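Local coordinates for protein transcription termination factor NusA (Planctomyces limnophilus, PDB 4MTN) that probably takes part in both transcription termination and antitermination, binding directly to the core RNA polymerase and to nascent RNA, at residues E268-C273 against G277-L282; Q255-N260 against K304-D309; Q297-A302 against I310-R315. All blocks are in the same frame, centred on the assembly; numbering follows the deposited sequence.

Contact 1. Residues E268-C273 against G277-L282; sequences EDVILC and GRVLVL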
loop_
_atom_site.group_PDB
_atom_site.type_symbol
_atom_site.label_atom_id
_atom_site.label_comp_id
_atom_site.label_asym_id
_atom_site.label_seq_id
_atom_site.Cartn_x
_atom_site.Cartn_y
_atom_site.Cartn_z
ATOM N N GLU A 268 -25.697 -15.224 -11.844
ATOM C CA GLU A 268 -26.951 -15.023 -12.560
ATOM C C GLU A 268 -27.170 -13.552 -12.902
ATOM O O GLU A 268 -27.155 -13.171 -14.073
ATOM C CB GLU A 268 -28.130 -15.553 -11.739
ATOM C CG GLU A 268 -28.339 -17.059 -11.835
ATOM C CD GLU A 268 -27.232 -17.854 -11.167
ATOM O OE1 GLU A 268 -26.531 -17.293 -10.299
ATOM O OE2 GLU A 268 -27.064 -19.043 -11.513
ATOM N N ASP A 269 -27.374 -12.727 -11.878
ATOM C CA ASP A 269 -27.621 -11.303 -12.082
ATOM C C ASP A 269 -26.586 -10.425 -11.388
ATOM O O ASP A 269 -26.074 -10.770 -10.322
ATOM C CB ASP A 269 -29.020 -10.928 -11.588
ATOM C CG ASP A 269 -30.111 -11.340 -12.554
ATOM O OD1 ASP A 269 -29.854 -11.352 -13.776
ATOM O OD2 ASP A 269 -31.230 -11.648 -12.090
ATOM N N VAL A 270 -26.285 -9.286 -12.004
ATOM C CA VAL A 270 -25.403 -8.291 -11.409
ATOM C C VAL A 270 -26.156 -6.978 -11.230
ATOM O O VAL A 270 -26.538 -6.332 -12.207
ATOM C CB VAL A 270 -24.146 -8.051 -12.266
ATOM C CG1 VAL A 270 -23.341 -6.883 -11.714
ATOM C CG2 VAL A 270 -23.296 -9.310 -12.325
ATOM N N ILE A 271 -26.367 -6.587 -9.978
ATOM C CA ILE A 271 -27.141 -5.391 -9.667
ATOM C C ILE A 271 -26.262 -4.302 -9.058
ATOM O O ILE A 271 -25.540 -4.541 -8.091
ATOM C CB ILE A 271 -28.297 -5.711 -8.701
ATOM C CG1 ILE A 271 -29.147 -6.859 -9.254
ATOM C CG2 ILE A 271 -29.149 -4.474 -8.455
ATOM C CD1 ILE A 271 -30.260 -7.302 -8.329
ATOM N N LEU A 272 -26.333 -3.106 -9.632
ATOM C CA LEU A 272 -25.527 -1.983 -9.166
ATOM C C LEU A 272 -26.306 -1.096 -8.197
ATOM O O LEU A 272 -27.408 -0.642 -8.504
ATOM C CB LEU A 272 -25.033 -1.147 -10.352
ATOM C CG LEU A 272 -23.803 -1.634 -11.125
ATOM C CD1 LEU A 272 -24.109 -2.872 -11.956
ATOM C CD2 LEU A 272 -23.255 -0.520 -12.005
ATOM N N CYS A 273 -25.724 -0.858 -7.026
ATOM C CA CYS A 273 -26.316 0.033 -6.032
ATOM C C CYS A 273 -25.359 1.181 -5.718
ATOM O O CYS A 273 -24.630 1.131 -4.727
ATOM C CB CYS A 273 -26.662 -0.732 -4.752
ATOM S SG CYS A 273 -27.717 -2.180 -5.000
ATOM N N GLY A 277 -22.538 2.155 -2.838
ATOM C CA GLY A 277 -21.280 1.780 -3.459
ATOM C C GLY A 277 -21.138 0.272 -3.476
ATOM O O GLY A 277 -20.055 -0.270 -3.254
ATOM N N ARG A 278 -22.249 -0.406 -3.748
ATOM C CA ARG A 278 -22.324 -1.853 -3.611
ATOM C C ARG A 278 -22.855 -2.529 -4.871
ATOM O O ARG A 278 -23.837 -2.083 -5.460
ATOM C CB ARG A 278 -23.207 -2.212 -2.412
ATOM C CG ARG A 278 -23.574 -3.682 -2.307
ATOM C CD ARG A 278 -24.647 -3.899 -1.255
ATOM N NE ARG A 278 -24.244 -3.385 0.051
ATOM C CZ ARG A 278 -25.062 -3.274 1.094
ATOM N NH1 ARG A 278 -26.332 -3.637 0.984
ATOM N NH2 ARG A 278 -24.611 -2.795 2.245
ATOM N N VAL A 279 -22.192 -3.605 -5.283
ATOM C CA VAL A 279 -22.691 -4.435 -6.371
ATOM C C VAL A 279 -23.397 -5.655 -5.792
ATOM O O VAL A 279 -22.806 -6.422 -5.032
ATOM C CB VAL A 279 -21.562 -4.893 -7.317
ATOM C CG1 VAL A 279 -22.075 -5.948 -8.286
ATOM C CG2 VAL A 279 -20.988 -3.707 -8.072
ATOM N N LEU A 280 -24.665 -5.827 -6.146
ATOM C CA LEU A 280 -25.443 -6.952 -5.647
ATOM C C LEU A 280 -25.392 -8.120 -6.628
ATOM O O LEU A 280 -25.917 -8.037 -7.737
ATOM C CB LEU A 280 -26.891 -6.531 -5.392
ATOM C CG LEU A 280 -27.754 -7.502 -4.588
ATOM C CD1 LEU A 280 -27.132 -7.765 -3.225
ATOM C CD2 LEU A 280 -29.166 -6.959 -4.440
ATOM N N VAL A 281 -24.755 -9.209 -6.207
ATOM C CA VAL A 281 -24.570 -10.370 -7.067
ATOM C C VAL A 281 -25.497 -11.518 -6.675
ATOM O O VAL A 281 -25.448 -12.010 -5.547
ATOM C CB VAL A 281 -23.109 -10.861 -7.031
ATOM C CG1 VAL A 281 -22.979 -12.211 -7.715
ATOM C CG2 VAL A 281 -22.191 -9.836 -7.682
ATOM N N LEU A 282 -26.340 -11.937 -7.614
ATOM C CA LEU A 282 -27.275 -13.032 -7.379
ATOM C C LEU A 282 -26.680 -14.372 -7.804
ATOM O O LEU A 282 -26.234 -14.538 -8.941
ATOM C CB LEU A 282 -28.590 -12.778 -8.115
ATOM C CG LEU A 282 -29.416 -11.615 -7.565
ATOM C CD1 LEU A 282 -30.687 -11.424 -8.373
ATOM C CD2 LEU A 282 -29.739 -11.849 -6.099
#
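I271 and L280 face each other across a beta hairpin that supplies two of the three strands in the sheet of the second KH module. The segments are antiparallel, their axes 159° apart in direction, and I271 and L280 form a hydrogen-bonded pair, in which I271 N donates to L280 O at 2.7 Å. The side chain of I271 leaves beside its partner, the two pointing the same way, with CB 3.5 Å from L280 O and 3.7 Å from L280 CB. CG1 then passes 3.8 Å from L280 O. With CG1 anti to the carbonyl carbon (chi1 -53°) and the chain extended beyond it, CD1 reaches the branches of two leucines, 4.1 Å from L280 CD2 and equally far from L282 CD1. Helix 316-330 adds L318 to this leucine face. On the reverse face V270 CG1 meets V279 CG1 at 3.8 Å, beneath helix 254-261. At the turn, G277 and R278 both face C273 in a G1 beta bulge, with G277 at positive phi. R278 sends its guanidinium away from the hairpin to a salt bridge with D353, while its backbone N bonds C273 O at 3.0 Å.

Contact 2. Residues Q255-N260 against K304-D309; sequences QVLVPN and KLVGWD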
loop_
_atom_site.group_PDB
_atom_site.type_symbol
_atom_site.label_atom_id
_atom_site.label_comp_id
_atom_site.label_asym_id
_atom_site.label_seq_id
_atom_site.Cartn_x
_atom_site.Cartn_y
_atom_site.Cartn_z
ATOM N N GLN A 255 -20.934 -5.524 -15.722
ATOM C CA GLN A 255 -21.742 -6.677 -16.100
ATOM C C GLN A 255 -20.848 -7.798 -16.620
ATOM O O GLN A 255 -21.261 -8.954 -16.703
ATOM C CB GLN A 255 -22.779 -6.287 -17.155
ATOM C CG GLN A 255 -23.813 -5.288 -16.665
ATOM C CD GLN A 255 -24.701 -5.855 -15.573
ATOM O OE1 GLN A 255 -24.925 -7.063 -15.503
ATOM N NE2 GLN A 255 -25.211 -4.981 -14.712
ATOM N N VAL A 256 -19.618 -7.436 -16.966
ATOM C CA VAL A 256 -18.627 -8.383 -17.460
ATOM C C VAL A 256 -17.564 -8.646 -16.398
ATOM O O VAL A 256 -17.352 -9.786 -15.988
ATOM C CB VAL A 256 -17.949 -7.877 -18.747
ATOM C CG1 VAL A 256 -16.962 -8.914 -19.262
ATOM C CG2 VAL A 256 -18.994 -7.558 -19.803
ATOM N N LEU A 257 -16.874 -7.582 -15.996
ATOM C CA LEU A 257 -15.789 -7.659 -15.022
ATOM C C LEU A 257 -16.152 -8.384 -13.725
ATOM O O LEU A 257 -15.376 -9.205 -13.236
ATOM C CB LEU A 257 -15.293 -6.251 -14.687
ATOM C CG LEU A 257 -14.184 -6.166 -13.639
ATOM C CD1 LEU A 257 -12.944 -6.915 -14.106
ATOM C CD2 LEU A 257 -13.855 -4.716 -13.326
ATOM N N VAL A 258 -17.320 -8.081 -13.164
ATOM C CA VAL A 258 -17.711 -8.667 -11.882
ATOM C C VAL A 258 -17.929 -10.187 -11.960
ATOM O O VAL A 258 -17.406 -10.914 -11.116
ATOM C CB VAL A 258 -18.978 -7.985 -11.304
ATOM C CG1 VAL A 258 -19.511 -8.764 -10.112
ATOM C CG2 VAL A 258 -18.677 -6.547 -10.917
ATOM N N PRO A 259 -18.688 -10.682 -12.963
ATOM C CA PRO A 259 -18.756 -12.145 -13.068
ATOM C C PRO A 259 -17.389 -12.793 -13.298
ATOM O O PRO A 259 -17.151 -13.903 -12.824
ATOM C CB PRO A 259 -19.667 -12.367 -14.278
ATOM C CG PRO A 259 -20.519 -11.158 -14.325
ATOM C CD PRO A 259 -19.628 -10.032 -13.897
ATOM N N ASN A 260 -16.510 -12.099 -14.015
ATOM C CA ASN A 260 -15.153 -12.582 -14.246
ATOM C C ASN A 260 -14.356 -12.684 -12.951
ATOM O O ASN A 260 -13.582 -13.623 -12.758
ATOM C CB ASN A 260 -14.421 -11.666 -15.231
ATOM C CG ASN A 260 -14.944 -11.794 -16.647
ATOM O OD1 ASN A 260 -15.926 -12.492 -16.899
ATOM N ND2 ASN A 260 -14.289 -11.115 -17.582
ATOM N N LYS A 304 -12.003 -5.999 -4.008
ATOM C CA LYS A 304 -10.806 -5.191 -4.223
ATOM C C LYS A 304 -10.514 -5.016 -5.709
ATOM O O LYS A 304 -10.168 -3.925 -6.161
ATOM C CB LYS A 304 -9.589 -5.821 -3.541
ATOM C CG LYS A 304 -9.494 -5.608 -2.044
ATOM C CD LYS A 304 -8.039 -5.691 -1.595
ATOM C CE LYS A 304 -7.916 -5.907 -0.097
ATOM N NZ LYS A 304 -8.281 -7.298 0.289
ATOM N N LEU A 305 -10.655 -6.105 -6.460
ATOM C CA LEU A 305 -10.350 -6.109 -7.886
ATOM C C LEU A 305 -11.287 -5.192 -8.664
ATOM O O LEU A 305 -10.848 -4.415 -9.514
ATOM C CB LEU A 305 -10.434 -7.533 -8.441
ATOM C CG LEU A 305 -9.834 -7.762 -9.827
ATOM C CD1 LEU A 305 -8.322 -7.641 -9.772
ATOM C CD2 LEU A 305 -10.249 -9.118 -10.372
ATOM N N VAL A 306 -12.577 -5.285 -8.367
ATOM C CA VAL A 306 -13.585 -4.479 -9.043
ATOM C C VAL A 306 -13.568 -3.038 -8.537
ATOM O O VAL A 306 -13.640 -2.091 -9.322
ATOM C CB VAL A 306 -14.995 -5.078 -8.857
ATOM C CG1 VAL A 306 -16.064 -4.105 -9.328
ATOM C CG2 VAL A 306 -15.108 -6.401 -9.601
ATOM N N GLY A 307 -13.458 -2.877 -7.222
ATOM C CA GLY A 307 -13.458 -1.559 -6.616
ATOM C C GLY A 307 -14.808 -1.213 -6.021
ATOM O O GLY A 307 -15.063 -0.067 -5.649
ATOM N N TRP A 308 -15.679 -2.214 -5.939
ATOM C CA TRP A 308 -16.994 -2.047 -5.334
ATOM C C TRP A 308 -17.179 -3.035 -4.190
ATOM O O TRP A 308 -16.300 -3.854 -3.918
ATOM C CB TRP A 308 -18.098 -2.240 -6.376
ATOM C CG TRP A 308 -18.219 -1.117 -7.362
ATOM C CD1 TRP A 308 -17.253 -0.664 -8.213
ATOM C CD2 TRP A 308 -19.381 -0.316 -7.612
ATOM N NE1 TRP A 308 -17.738 0.375 -8.971
ATOM C CE2 TRP A 308 -19.043 0.608 -8.621
ATOM C CE3 TRP A 308 -20.672 -0.288 -7.077
ATOM C CZ2 TRP A 308 -19.948 1.549 -9.106
ATOM C CZ3 TRP A 308 -21.571 0.647 -7.561
ATOM C CH2 TRP A 308 -21.205 1.552 -8.565
ATOM N N ASP A 309 -18.325 -2.959 -3.524
ATOM C CA ASP A 309 -18.652 -3.902 -2.463
ATOM C C ASP A 309 -19.611 -4.960 -2.991
ATOM O O ASP A 309 -20.738 -4.653 -3.373
ATOM C CB ASP A 309 -19.260 -3.178 -1.259
ATOM C CG ASP A 309 -19.714 -4.135 -0.174
ATOM O OD1 ASP A 309 -18.846 -4.720 0.507
ATOM O OD2 ASP A 309 -20.941 -4.298 0.001
#
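Helix 254-261, which opens the second KH module, packs here against the C-terminal end of helix 297-306, the helix that follows the GXXG loop of the module; both helices lie on the same face of the three-stranded sheet. V306 carries the contact from its side. Its CB is directed at helix 254-261, and both methyls are used: CG2 lies 3.8 Å from V258 CG2, and CG1 is 3.9 Å from that same methyl. V258 CG2 therefore sits over the fork of the V306 isopropyl group, the two side chains meeting at about a right angle. The V306 CG2 methyl also comes within 4.1 Å of V258 CA, close to the helix backbone itself. L257, one residue earlier, approaches alongside, its CG 4.1 Å from V306 CG2, and the two side chains run past each other in opposite directions.

Beyond V306 the chain leaves the helix at G307, whose positive phi (101°) turns it toward W308, which packs on L254, and D309, the start of the next strand. On the facing helix, P259 lacks an N-H and the helix kinks there. The joint also borders the first KH module: L305 O accepts a bond from S199 OG.

No hydrogen bond or ion pair crosses between the two segments. The helices are held by the fit of branched aliphatic groups, in a contact that is small and largely buried. Such dispersion contacts have little directional preference, so the placement of the helices probably depends on side-chain shape and on the surrounding sheet.

Contact 3. Residues Q297-A302 against I310-R315; sequences QNVRLA and IDVMTR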
loop_
_atom_site.group_PDB
_atom_site.type_symbol
_atom_site.label_atom_id
_atom_site.label_comp_id
_atom_site.label_asym_id
_atom_site.label_seq_id
_atom_site.Cartn_x
_atom_site.Cartn_y
_atom_site.Cartn_z
ATOM N N GLN A 297 -12.791 -15.395 1.301
ATOM C CA GLN A 297 -11.667 -14.887 0.521
ATOM C C GLN A 297 -12.051 -14.465 -0.896
ATOM O O GLN A 297 -11.604 -13.425 -1.380
ATOM C CB GLN A 297 -10.563 -15.944 0.457
ATOM C CG GLN A 297 -9.258 -15.452 -0.143
ATOM C CD GLN A 297 -8.260 -16.572 -0.355
ATOM O OE1 GLN A 297 -8.583 -17.604 -0.944
ATOM N NE2 GLN A 297 -7.040 -16.379 0.133
ATOM N N ASN A 298 -12.871 -15.279 -1.555
ATOM C CA ASN A 298 -13.249 -15.049 -2.948
ATOM C C ASN A 298 -13.882 -13.680 -3.195
ATOM O O ASN A 298 -13.331 -12.863 -3.932
ATOM C CB ASN A 298 -14.203 -16.145 -3.424
ATOM C CG ASN A 298 -14.410 -16.124 -4.928
ATOM O OD1 ASN A 298 -13.460 -15.960 -5.695
ATOM N ND2 ASN A 298 -15.656 -16.284 -5.357
ATOM N N VAL A 299 -15.042 -13.445 -2.588
ATOM C CA VAL A 299 -15.754 -12.176 -2.733
ATOM C C VAL A 299 -14.892 -10.999 -2.284
ATOM O O VAL A 299 -14.875 -9.946 -2.926
ATOM C CB VAL A 299 -17.069 -12.173 -1.925
ATOM C CG1 VAL A 299 -17.718 -10.800 -1.958
ATOM C CG2 VAL A 299 -18.022 -13.219 -2.463
ATOM N N ARG A 300 -14.174 -11.196 -1.181
ATOM C CA ARG A 300 -13.289 -10.180 -0.623
ATOM C C ARG A 300 -12.271 -9.701 -1.653
ATOM O O ARG A 300 -12.063 -8.499 -1.821
ATOM C CB ARG A 300 -12.569 -10.733 0.610
ATOM C CG ARG A 300 -11.910 -9.689 1.491
ATOM C CD ARG A 300 -11.110 -10.365 2.591
ATOM N NE ARG A 300 -11.813 -11.528 3.123
ATOM C CZ ARG A 300 -11.229 -12.505 3.810
ATOM N NH1 ARG A 300 -9.926 -12.463 4.049
ATOM N NH2 ARG A 300 -11.948 -13.527 4.255
ATOM N N LEU A 301 -11.644 -10.649 -2.343
ATOM C CA LEU A 301 -10.680 -10.326 -3.387
ATOM C C LEU A 301 -11.371 -9.743 -4.615
ATOM O O LEU A 301 -10.846 -8.840 -5.264
ATOM C CB LEU A 301 -9.873 -11.566 -3.777
ATOM C CG LEU A 301 -8.874 -12.074 -2.736
ATOM C CD1 LEU A 301 -8.204 -13.354 -3.211
ATOM C CD2 LEU A 301 -7.837 -11.005 -2.429
ATOM N N ALA A 302 -12.554 -10.264 -4.925
ATOM C CA ALA A 302 -13.328 -9.784 -6.063
ATOM C C ALA A 302 -13.767 -8.340 -5.853
ATOM O O ALA A 302 -13.928 -7.583 -6.809
ATOM C CB ALA A 302 -14.533 -10.676 -6.299
ATOM N N ILE A 310 -19.156 -6.207 -3.020
ATOM C CA ILE A 310 -19.960 -7.293 -3.561
ATOM C C ILE A 310 -20.737 -8.015 -2.466
ATOM O O ILE A 310 -20.154 -8.525 -1.509
ATOM C CB ILE A 310 -19.089 -8.311 -4.319
ATOM C CG1 ILE A 310 -18.396 -7.637 -5.504
ATOM C CG2 ILE A 310 -19.928 -9.488 -4.789
ATOM C CD1 ILE A 310 -17.560 -8.582 -6.339
ATOM N N ASP A 311 -22.058 -8.050 -2.612
ATOM C CA ASP A 311 -22.919 -8.760 -1.675
ATOM C C ASP A 311 -23.573 -9.947 -2.376
ATOM O O ASP A 311 -24.405 -9.769 -3.265
ATOM C CB ASP A 311 -23.983 -7.820 -1.103
ATOM C CG ASP A 311 -24.522 -8.292 0.234
ATOM O OD1 ASP A 311 -24.388 -9.494 0.544
ATOM O OD2 ASP A 311 -25.081 -7.456 0.975
ATOM N N VAL A 312 -23.193 -11.155 -1.975
ATOM C CA VAL A 312 -23.675 -12.363 -2.639
ATOM C C VAL A 312 -24.887 -12.968 -1.939
ATOM O O VAL A 312 -24.816 -13.368 -0.776
ATOM C CB VAL A 312 -22.571 -13.430 -2.731
ATOM C CG1 VAL A 312 -23.133 -14.728 -3.288
ATOM C CG2 VAL A 312 -21.431 -12.930 -3.597
HETATM N N MSE A 313 -26.000 -13.026 -2.663
HETATM C CA MSE A 313 -27.230 -13.626 -2.162
HETATM C C MSE A 313 -27.876 -14.484 -3.242
HETATM O O MSE A 313 -27.488 -14.421 -4.408
HETATM C CB MSE A 313 -28.218 -12.551 -1.702
HETATM C CG MSE A 313 -27.685 -11.599 -0.647
HETATM SE SE MSE A 313 -28.961 -10.185 -0.239
HETATM C CE MSE A 313 -30.382 -11.279 0.522
ATOM N N THR A 314 -28.858 -15.290 -2.852
ATOM C CA THR A 314 -29.684 -15.986 -3.828
ATOM C C THR A 314 -30.854 -15.078 -4.188
ATOM O O THR A 314 -30.990 -13.990 -3.628
ATOM C CB THR A 314 -30.205 -17.336 -3.299
ATOM O OG1 THR A 314 -31.236 -17.111 -2.330
ATOM C CG2 THR A 314 -29.076 -18.133 -2.662
ATOM N N ARG A 315 -31.699 -15.518 -5.112
ATOM C CA ARG A 315 -32.851 -14.719 -5.510
ATOM C C ARG A 315 -33.971 -14.838 -4.482
ATOM O O ARG A 315 -34.660 -13.863 -4.184
ATOM C CB ARG A 315 -33.355 -15.138 -6.891
ATOM C CG ARG A 315 -34.478 -14.261 -7.425
ATOM C CD ARG A 315 -33.994 -12.843 -7.689
ATOM N NE ARG A 315 -35.098 -11.893 -7.788
ATOM C CZ ARG A 315 -34.959 -10.616 -8.134
ATOM N NH1 ARG A 315 -33.758 -10.133 -8.424
ATOM N NH2 ARG A 315 -36.020 -9.823 -8.195
#
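V299 stands with CG1 anti to its backbone N (chi1 174°), an orientation that spreads its two methyls over two residues of the facing strand. CG1 comes down on I310, 3.7 Å from I310 CB and 3.4 Å from I310 O, so that it covers backbone as well as side chain. CG2 reaches further along the strand to V312 CG2, at 3.6 Å. I310 in turn holds CG1 anti to its carbonyl carbon (chi1 -61°) and stays extended beyond it, which carries CD1 to A302 CB, 3.7 Å away and three residues on from V299. V299 and A302 thus form one stripe of the helix, and I310 and V312, two apart, belong to one face of the strand; D311 between them points to the other face. The axes of 297-302 and 310-313 pass 8.8 Å apart, with N-to-C directions differing by 144°. In the second KH module, this lays the helix after the GXXG loop on the edge strand that follows it. M262, in the loop after helix 254-261, touches V299, A302 and V312; I292 of helix 285-292 packs on both valines, and I310 rests against V281 in the neighbouring strand 278-282.

How the contacts relate
The three contacts lie close together, with centres 9 to 10 Å apart, and all belong to the second KH module, whose order of helices and strands matches the type II KH fold. Contact 1 is nested along the chain within the loop closed by contact 2, contacts 2 and 3 interleave, and contact 3 opens after contact 1 has closed. Helix 297-306 serves both contacts 2 and 3, while strand 309-313 lies parallel to strand 278-282 of contact 1 and is bonded to it through V279, V281 and D311. Q255 NE2 ties helix 254-261 to V270 O. Together they join sheet and helices into a compact module, consistent with RNA binding by KH domains.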